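Local coordinates for Cbs-cp12 (Microcystis aeruginosa PCC 7806, PDB 5NMU), which joins a pair of CBS domains to a CP12 domain in a hexamer and probably takes part in the redox regulation of photosynthesis, at residues Glu9-Gln13 against Asp122-Ser127; Cys82-Asn86 against Leu97-Ile103; Val91-Arg96 against Lys134-Ile138. One frame throughout, in Å; residues are numbered along the deposited sequence.

How the contacts relate
All three contacts meet in or beside the second CBS motif. Contact 2, nearest the chain's centre, is wholly apolar across its segments, as suits a place where neighbouring subunits also close in; contact 1 pairs a buried isoleucine with a polar network running from buried Asp-122 to exposed Lys-126; contact 3, at the loop between helix 120-126 and helix 138-156, mixes a salt bridge with aromatic and aliphatic packing among mostly partly exposed residues. Contacts 2 and 3 share helix 91-101, one using its C-terminal part and the other its beginning. Contact 1 touches the same helix through Ile-10 on Val-91 and Ile-123 on Val-94. All three adjoin a second subunit, and contacts 2 and 3 also a third.

Contact 1 (Glu9-Gln13 against Asp122-Ser127)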
# COMPACT_ATOMS: atom_id res chain seq x y z
N GLU A 9 -27.13 -10.45 -12.86
CA GLU A 9 -27.56 -11.84 -12.74
C GLU A 9 -27.06 -12.51 -11.49
O GLU A 9 -27.68 -13.44 -11.04
CB GLU A 9 -27.17 -12.66 -13.98
CG GLU A 9 -27.88 -12.14 -15.19
CD GLU A 9 -27.44 -12.82 -16.47
OE1 GLU A 9 -26.37 -12.50 -17.01
OE2 GLU A 9 -28.18 -13.67 -16.96
N ILE A 10 -25.93 -12.08 -10.95
CA ILE A 10 -25.38 -12.74 -9.75
C ILE A 10 -25.41 -11.89 -8.49
O ILE A 10 -25.04 -12.36 -7.45
CB ILE A 10 -23.92 -13.26 -10.00
CG1 ILE A 10 -22.91 -12.10 -10.17
CG2 ILE A 10 -23.92 -14.19 -11.22
CD1 ILE A 10 -21.46 -12.53 -9.95
N MET A 11 -25.83 -10.64 -8.59
CA MET A 11 -25.87 -9.77 -7.44
C MET A 11 -26.86 -10.24 -6.40
O MET A 11 -27.78 -10.94 -6.71
CB MET A 11 -26.25 -8.36 -7.85
CG MET A 11 -27.66 -8.22 -8.40
SD MET A 11 -27.95 -6.54 -8.95
CE MET A 11 -29.65 -6.68 -9.55
N THR A 12 -26.65 -9.85 -5.15
CA THR A 12 -27.69 -9.98 -4.17
C THR A 12 -28.75 -8.90 -4.47
O THR A 12 -28.47 -7.70 -4.44
CB THR A 12 -27.09 -9.93 -2.77
OG1 THR A 12 -26.24 -11.09 -2.65
CG2 THR A 12 -28.17 -9.95 -1.69
N GLN A 13 -29.96 -9.36 -4.76
CA GLN A 13 -31.04 -8.49 -5.25
C GLN A 13 -31.64 -7.68 -4.10
O GLN A 13 -31.97 -6.47 -4.30
CB GLN A 13 -32.15 -9.29 -5.98
CG GLN A 13 -31.88 -9.66 -7.46
N ASP A 122 -20.64 -13.18 -3.98
CA ASP A 122 -21.53 -13.35 -5.11
C ASP A 122 -20.76 -13.90 -6.30
O ASP A 122 -21.24 -14.80 -6.96
CB ASP A 122 -22.23 -12.07 -5.50
CG ASP A 122 -23.13 -11.55 -4.43
OD1 ASP A 122 -23.95 -12.31 -3.85
OD2 ASP A 122 -23.04 -10.34 -4.19
N ILE A 123 -19.54 -13.43 -6.50
CA ILE A 123 -18.75 -13.95 -7.57
C ILE A 123 -18.33 -15.40 -7.29
O ILE A 123 -18.49 -16.27 -8.17
CB ILE A 123 -17.50 -13.09 -7.84
CG1 ILE A 123 -17.93 -11.69 -8.27
CG2 ILE A 123 -16.66 -13.73 -8.95
CD1 ILE A 123 -16.82 -10.66 -8.35
N LEU A 124 -17.81 -15.67 -6.10
CA LEU A 124 -17.32 -17.00 -5.79
C LEU A 124 -18.43 -18.03 -5.94
O LEU A 124 -18.23 -19.08 -6.56
CB LEU A 124 -16.77 -17.07 -4.38
CG LEU A 124 -16.36 -18.45 -3.83
CD1 LEU A 124 -15.33 -19.06 -4.73
CD2 LEU A 124 -15.78 -18.33 -2.42
N PHE A 125 -19.61 -17.71 -5.41
CA PHE A 125 -20.69 -18.65 -5.39
C PHE A 125 -21.53 -18.72 -6.65
O PHE A 125 -22.16 -19.72 -6.87
CB PHE A 125 -21.60 -18.37 -4.20
CG PHE A 125 -20.93 -18.38 -2.87
CD1 PHE A 125 -19.84 -19.21 -2.60
CD2 PHE A 125 -21.44 -17.60 -1.85
CE1 PHE A 125 -19.28 -19.27 -1.31
CE2 PHE A 125 -20.87 -17.63 -0.59
CZ PHE A 125 -19.78 -18.45 -0.33
N LYS A 126 -21.57 -17.69 -7.48
CA LYS A 126 -22.53 -17.70 -8.59
C LYS A 126 -21.95 -17.34 -9.94
O LYS A 126 -22.65 -17.37 -10.93
CB LYS A 126 -23.69 -16.74 -8.25
CG LYS A 126 -24.61 -17.23 -7.13
CD LYS A 126 -25.60 -16.16 -6.60
CE LYS A 126 -24.96 -15.30 -5.52
NZ LYS A 126 -25.61 -14.01 -5.23
N SER A 127 -20.67 -16.98 -10.03
CA SER A 127 -20.09 -16.72 -11.34
C SER A 127 -19.78 -18.06 -12.00
O SER A 127 -19.57 -19.09 -11.34
CB SER A 127 -18.82 -15.88 -11.18
OG SER A 127 -18.18 -15.66 -12.38
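Ile-10 supplies the apolar half of this contact. Its CG2 methyl lies against Lys-126, 3.9 Å from Lys-126 CB, while CD1 reaches the helix 120-126 at Ile-123, with 4.0 Å between Ile-10 CD1 and Ile-123 CG1. A branched, uncharged residue suits this buried place, where Ile-10 also packs on Val-91 and Ile-118. CG1 stands between the backbone N and carbonyl carbon (chi1 68°), which turns CD1 toward Ile-123.

The polar half centres on Asp-122 OD1. Thr-12 OG1 donates to Asp-122 OD1 at 2.9 Å, on the syn side and near the carboxylate plane, whereas Lys-126 NZ, 2.7 Å from Asp-122 OD1, forms a salt bridge from well above that plane; both come from the same face. The lysine chain bends at chi3 (-86°), folding back over its own helix, and Lys-126 NZ also donates to Ile-10 O at 2.8 Å. The other oxygen, OD2, accepts from the backbone of Ser-119.

The ammonium group helps tie the turn after helix 7-10 to helix 120-126, consistent with a link between the two CBS motifs. The lysine charge, the threonine hydroxyl and the Ser-119 N-H on OD2 would probably favour the carboxylate form of Asp-122 despite its burial.

Contact 2 (Cys82-Asn86 against Leu97-Ile103); sequences CVVVN and LFAQTRI
Val-83 and Leu-97 meet end-on, Val-83 CG1 lying 3.6 Å from Leu-97 CD2, and this meeting closes the loop of the second CBS motif onto its helix 91-101. Both residues place a branch anti to the backbone N, CG1 in Val-83 (chi1 170°) and CG in Leu-97 (chi1 -177°), which sends their methyls toward each other between loop and helix. With no hydrogen bond between the segments, the fit depends on shape, and branched aliphatic residues suit it.

Ile-103, just past the helix, comes in at a slant and brings CD1 to 3.7 Å from Val-83 CB. Val-83 thus meets two neighbouring methyls, Leu-97 CD2 and Ile-103 CD1, on the side that faces the helix. Further along the loop, Val-85 and Leu-97 run antiparallel alongside one another, while the Phe-98 side chain lies at about a right angle to Val-85; Phe-98 CE1 is 4.0 Å from Val-85 CG2. The same valine is hydrogen-bonded through its backbone to strand 105-110, and Phe-98 packs on Ala-106 and Ile-118, so the loop runs beside strand 105-110 while the helix packs across both.

Replacing Leu-97 with an alanine would probably open a gap beside Val-83 CG1 and Val-85 CG2, leaving the loop less firmly seated on the helix. Neighbouring copies lie close: Leu-97 packs on Pro-81 of a third subunit and Phe-98 on Tyr-60 of a second.

Within the helix, Leu-97 O accepts twice from Thr-101, from the backbone N on one face of the carbonyl plane and from OG1, at 2.9 Å, on the opposite face.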
# COMPACT_ATOMS: atom_id res chain seq x y z
N CYS A 82 -18.61 5.95 -3.54
CA CYS A 82 -18.00 4.63 -3.58
C CYS A 82 -17.91 4.15 -5.02
O CYS A 82 -18.50 4.74 -5.89
CB CYS A 82 -18.79 3.69 -2.69
SG CYS A 82 -20.42 3.40 -3.31
N VAL A 83 -17.11 3.12 -5.25
CA VAL A 83 -17.04 2.43 -6.54
C VAL A 83 -18.35 1.76 -6.71
O VAL A 83 -18.84 1.10 -5.78
CB VAL A 83 -15.94 1.35 -6.54
CG1 VAL A 83 -15.98 0.47 -7.76
CG2 VAL A 83 -14.56 1.99 -6.41
N VAL A 84 -18.91 1.87 -7.92
CA VAL A 84 -20.20 1.30 -8.28
C VAL A 84 -20.03 0.38 -9.51
O VAL A 84 -19.08 0.49 -10.28
CB VAL A 84 -21.27 2.40 -8.55
CG1 VAL A 84 -21.21 3.52 -7.51
CG2 VAL A 84 -21.16 2.97 -9.96
N VAL A 85 -20.99 -0.54 -9.66
CA VAL A 85 -21.00 -1.55 -10.70
C VAL A 85 -22.29 -1.36 -11.54
O VAL A 85 -23.39 -1.33 -10.97
CB VAL A 85 -20.97 -2.96 -10.06
CG1 VAL A 85 -21.24 -4.04 -11.12
CG2 VAL A 85 -19.63 -3.22 -9.40
N ASN A 86 -22.12 -1.22 -12.88
CA ASN A 86 -23.20 -1.20 -13.92
C ASN A 86 -23.82 -2.60 -13.94
O ASN A 86 -23.06 -3.56 -13.95
CB ASN A 86 -22.53 -0.81 -15.31
CG ASN A 86 -23.50 -0.80 -16.53
OD1 ASN A 86 -24.52 -1.54 -16.66
ND2 ASN A 86 -23.13 0.05 -17.50
N LEU A 97 -12.35 -5.15 -11.57
CA LEU A 97 -12.58 -3.90 -10.86
C LEU A 97 -12.23 -4.03 -9.36
O LEU A 97 -11.59 -3.13 -8.76
CB LEU A 97 -14.07 -3.47 -10.97
CG LEU A 97 -14.51 -2.15 -10.35
CD1 LEU A 97 -13.75 -0.96 -10.90
CD2 LEU A 97 -16.00 -1.90 -10.47
N PHE A 98 -12.77 -5.08 -8.74
CA PHE A 98 -12.63 -5.29 -7.30
C PHE A 98 -11.15 -5.49 -6.97
O PHE A 98 -10.66 -4.89 -6.03
CB PHE A 98 -13.47 -6.46 -6.82
CG PHE A 98 -14.95 -6.18 -6.69
CD1 PHE A 98 -15.52 -4.96 -7.05
CD2 PHE A 98 -15.77 -7.18 -6.24
CE1 PHE A 98 -16.90 -4.75 -6.92
CE2 PHE A 98 -17.13 -7.00 -6.10
CZ PHE A 98 -17.71 -5.78 -6.45
N ALA A 99 -10.44 -6.28 -7.78
CA ALA A 99 -9.00 -6.50 -7.60
C ALA A 99 -8.20 -5.21 -7.72
O ALA A 99 -7.36 -4.95 -6.88
CB ALA A 99 -8.47 -7.55 -8.58
N GLN A 100 -8.54 -4.38 -8.70
CA GLN A 100 -7.79 -3.17 -8.97
C GLN A 100 -8.05 -2.05 -7.99
O GLN A 100 -7.15 -1.23 -7.79
CB GLN A 100 -8.14 -2.56 -10.34
CG GLN A 100 -7.62 -3.35 -11.53
CD GLN A 100 -8.14 -2.80 -12.86
OE1 GLN A 100 -7.59 -3.11 -13.89
NE2 GLN A 100 -9.23 -2.01 -12.83
N THR A 101 -9.28 -1.93 -7.51
CA THR A 101 -9.61 -0.95 -6.50
C THR A 101 -9.47 -1.51 -5.06
O THR A 101 -9.63 -0.76 -4.14
CB THR A 101 -11.03 -0.33 -6.74
OG1 THR A 101 -12.06 -1.32 -6.55
CG2 THR A 101 -11.13 0.23 -8.20
N ARG A 102 -9.21 -2.81 -4.89
CA ARG A 102 -9.05 -3.46 -3.60
C ARG A 102 -10.30 -3.30 -2.77
O ARG A 102 -10.18 -2.88 -1.64
CB ARG A 102 -7.87 -2.90 -2.79
CG ARG A 102 -6.51 -2.82 -3.52
CD ARG A 102 -5.62 -4.05 -3.29
NE ARG A 102 -5.53 -4.95 -4.45
CZ ARG A 102 -5.24 -6.27 -4.41
NH1 ARG A 102 -5.04 -6.94 -3.23
NH2 ARG A 102 -5.19 -6.95 -5.57
N ILE A 103 -11.47 -3.59 -3.33
CA ILE A 103 -12.71 -3.66 -2.57
C ILE A 103 -13.26 -5.05 -2.71
O ILE A 103 -12.79 -5.80 -3.56
CB ILE A 103 -13.78 -2.66 -3.02
CG1 ILE A 103 -14.12 -2.88 -4.50
CG2 ILE A 103 -13.31 -1.23 -2.70
CD1 ILE A 103 -15.20 -1.95 -4.99

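Contact 3 (Val91-Arg96 against Lys134-Ile138); sequences VEYVAR and KRLFI
Lys-134 NZ donates to Glu-92 OE1 at 3.0 Å in a salt bridge that ties the first turns of helix 91-101, in the second CBS motif, to the loop before helix 138-156, part of the helical hairpin that probably represents CP12. NZ stands well above the carboxylate plane, 59° out of it. The bends at chi2 of Glu-92 (-87°) and at chi3 and chi4 of Lys-134 fold the charged ends together; the side chains cross at about a right angle, and Lys-134 CD rests 3.5 Å from Glu-92 OE2. Long, flexible charged residues suit this partly exposed place, since their aliphatic parts pack while their ends pair.

Leu-136 fills the middle of the contact. Its CD2 methyl lies 4.0 Å from Glu-92 CB, and its other branch turns to the extended aliphatic chain of Arg-96, with Leu-136 CD1 3.6 Å from Arg-96 CD. Leu-136 and Phe-137 are the central residues of a type II beta turn from Arg-135 to Ile-138, and Phe-137 takes the N-cap position of helix 138-156.

The phenylalanine ring comes to the edge of Tyr-93, Phe-137 CE1 lying 3.7 Å from Tyr-93 CE1. An aromatic residue serves here because one flat ring can meet both the tyrosine and the arginine. Leu-136 packs on Ala-64 of a second subunit, and Phe-137 on Met-78 of a third, so the loop also joins the hexamer's interfaces.

The Arg-96 guanidinium stands steeply to the phenylalanine ring, their planes 79° apart, with Phe-137 CE2 over one guanidinium face and Phe-137 CZ 3.5 Å from Arg-96 NE.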
# COMPACT_ATOMS: atom_id res chain seq x y z
N VAL A 91 -19.17 -10.43 -15.43
CA VAL A 91 -18.64 -10.88 -14.17
C VAL A 91 -17.09 -10.96 -14.12
O VAL A 91 -16.53 -10.85 -13.06
CB VAL A 91 -19.28 -12.21 -13.76
CG1 VAL A 91 -20.79 -12.06 -13.52
CG2 VAL A 91 -18.99 -13.31 -14.77
N GLU A 92 -16.42 -11.24 -15.23
CA GLU A 92 -14.94 -11.20 -15.23
C GLU A 92 -14.46 -9.73 -14.96
O GLU A 92 -13.43 -9.47 -14.29
CB GLU A 92 -14.36 -11.76 -16.56
CG GLU A 92 -14.53 -10.87 -17.81
CD GLU A 92 -15.84 -11.05 -18.55
OE1 GLU A 92 -16.89 -11.28 -17.90
OE2 GLU A 92 -15.82 -10.97 -19.81
N TYR A 93 -15.23 -8.77 -15.47
CA TYR A 93 -14.85 -7.37 -15.22
C TYR A 93 -15.15 -6.91 -13.82
O TYR A 93 -14.45 -6.08 -13.32
CB TYR A 93 -15.44 -6.41 -16.22
CG TYR A 93 -14.84 -6.57 -17.62
CD1 TYR A 93 -13.50 -6.39 -17.81
CD2 TYR A 93 -15.61 -6.86 -18.73
CE1 TYR A 93 -12.90 -6.52 -19.05
CE2 TYR A 93 -15.01 -6.98 -20.00
CZ TYR A 93 -13.64 -6.80 -20.13
OH TYR A 93 -12.93 -6.92 -21.29
N VAL A 94 -16.22 -7.40 -13.20
CA VAL A 94 -16.52 -7.00 -11.85
C VAL A 94 -15.35 -7.51 -10.95
O VAL A 94 -14.94 -6.81 -10.00
CB VAL A 94 -17.82 -7.62 -11.29
CG1 VAL A 94 -18.02 -7.25 -9.81
CG2 VAL A 94 -19.03 -7.19 -12.10
N ALA A 95 -14.87 -8.72 -11.24
CA ALA A 95 -13.73 -9.34 -10.50
C ALA A 95 -12.52 -8.45 -10.63
O ALA A 95 -11.87 -8.15 -9.66
CB ALA A 95 -13.41 -10.72 -11.05
N ARG A 96 -12.27 -7.98 -11.84
CA ARG A 96 -11.09 -7.17 -12.12
C ARG A 96 -11.18 -5.81 -11.48
O ARG A 96 -10.17 -5.37 -10.91
CB ARG A 96 -10.86 -7.03 -13.60
CG ARG A 96 -9.59 -6.28 -13.94
CD ARG A 96 -9.34 -6.40 -15.39
NE ARG A 96 -8.02 -5.84 -15.69
CZ ARG A 96 -6.87 -6.51 -15.65
NH1 ARG A 96 -6.81 -7.81 -15.31
NH2 ARG A 96 -5.75 -5.86 -15.99
N LYS A 134 -12.72 -16.30 -18.74
CA LYS A 134 -12.61 -15.33 -19.85
C LYS A 134 -11.26 -14.63 -19.74
O LYS A 134 -11.01 -13.93 -18.78
CB LYS A 134 -13.80 -14.36 -19.84
CG LYS A 134 -15.14 -15.12 -19.95
CD LYS A 134 -16.26 -14.35 -20.63
CE LYS A 134 -17.60 -14.70 -19.98
NZ LYS A 134 -17.85 -14.08 -18.61
N ARG A 135 -10.37 -14.94 -20.68
CA ARG A 135 -9.07 -14.29 -20.81
C ARG A 135 -9.30 -12.79 -21.06
O ARG A 135 -9.95 -12.40 -22.06
CB ARG A 135 -8.31 -14.94 -21.95
CG ARG A 135 -7.00 -14.28 -22.31
CD ARG A 135 -6.29 -15.07 -23.41
NE ARG A 135 -4.91 -14.62 -23.55
CZ ARG A 135 -3.93 -15.27 -24.17
NH1 ARG A 135 -4.12 -16.46 -24.75
NH2 ARG A 135 -2.72 -14.71 -24.18
N LEU A 136 -8.85 -11.96 -20.13
CA LEU A 136 -9.17 -10.53 -20.16
C LEU A 136 -8.55 -9.86 -21.40
O LEU A 136 -7.43 -10.19 -21.85
CB LEU A 136 -8.75 -9.80 -18.85
CG LEU A 136 -9.76 -9.65 -17.69
CD1 LEU A 136 -10.77 -8.54 -17.93
CD2 LEU A 136 -10.50 -10.95 -17.35
N PHE A 137 -9.35 -8.99 -21.99
CA PHE A 137 -8.98 -8.20 -23.15
C PHE A 137 -8.55 -9.04 -24.35
O PHE A 137 -7.70 -8.61 -25.12
CB PHE A 137 -7.85 -7.23 -22.78
CG PHE A 137 -8.05 -6.53 -21.47
CD1 PHE A 137 -9.29 -6.02 -21.10
CD2 PHE A 137 -6.98 -6.32 -20.62
CE1 PHE A 137 -9.47 -5.36 -19.92
CE2 PHE A 137 -7.15 -5.65 -19.43
CZ PHE A 137 -8.38 -5.16 -19.08
N ILE A 138 -9.10 -10.26 -24.47
CA ILE A 138 -8.65 -11.17 -25.52
C ILE A 138 -8.95 -10.64 -26.90
O ILE A 138 -8.18 -10.93 -27.84
CB ILE A 138 -9.20 -12.59 -25.34
CG1 ILE A 138 -8.36 -13.57 -26.17
CG2 ILE A 138 -10.72 -12.67 -25.63
CD1 ILE A 138 -8.79 -15.01 -26.14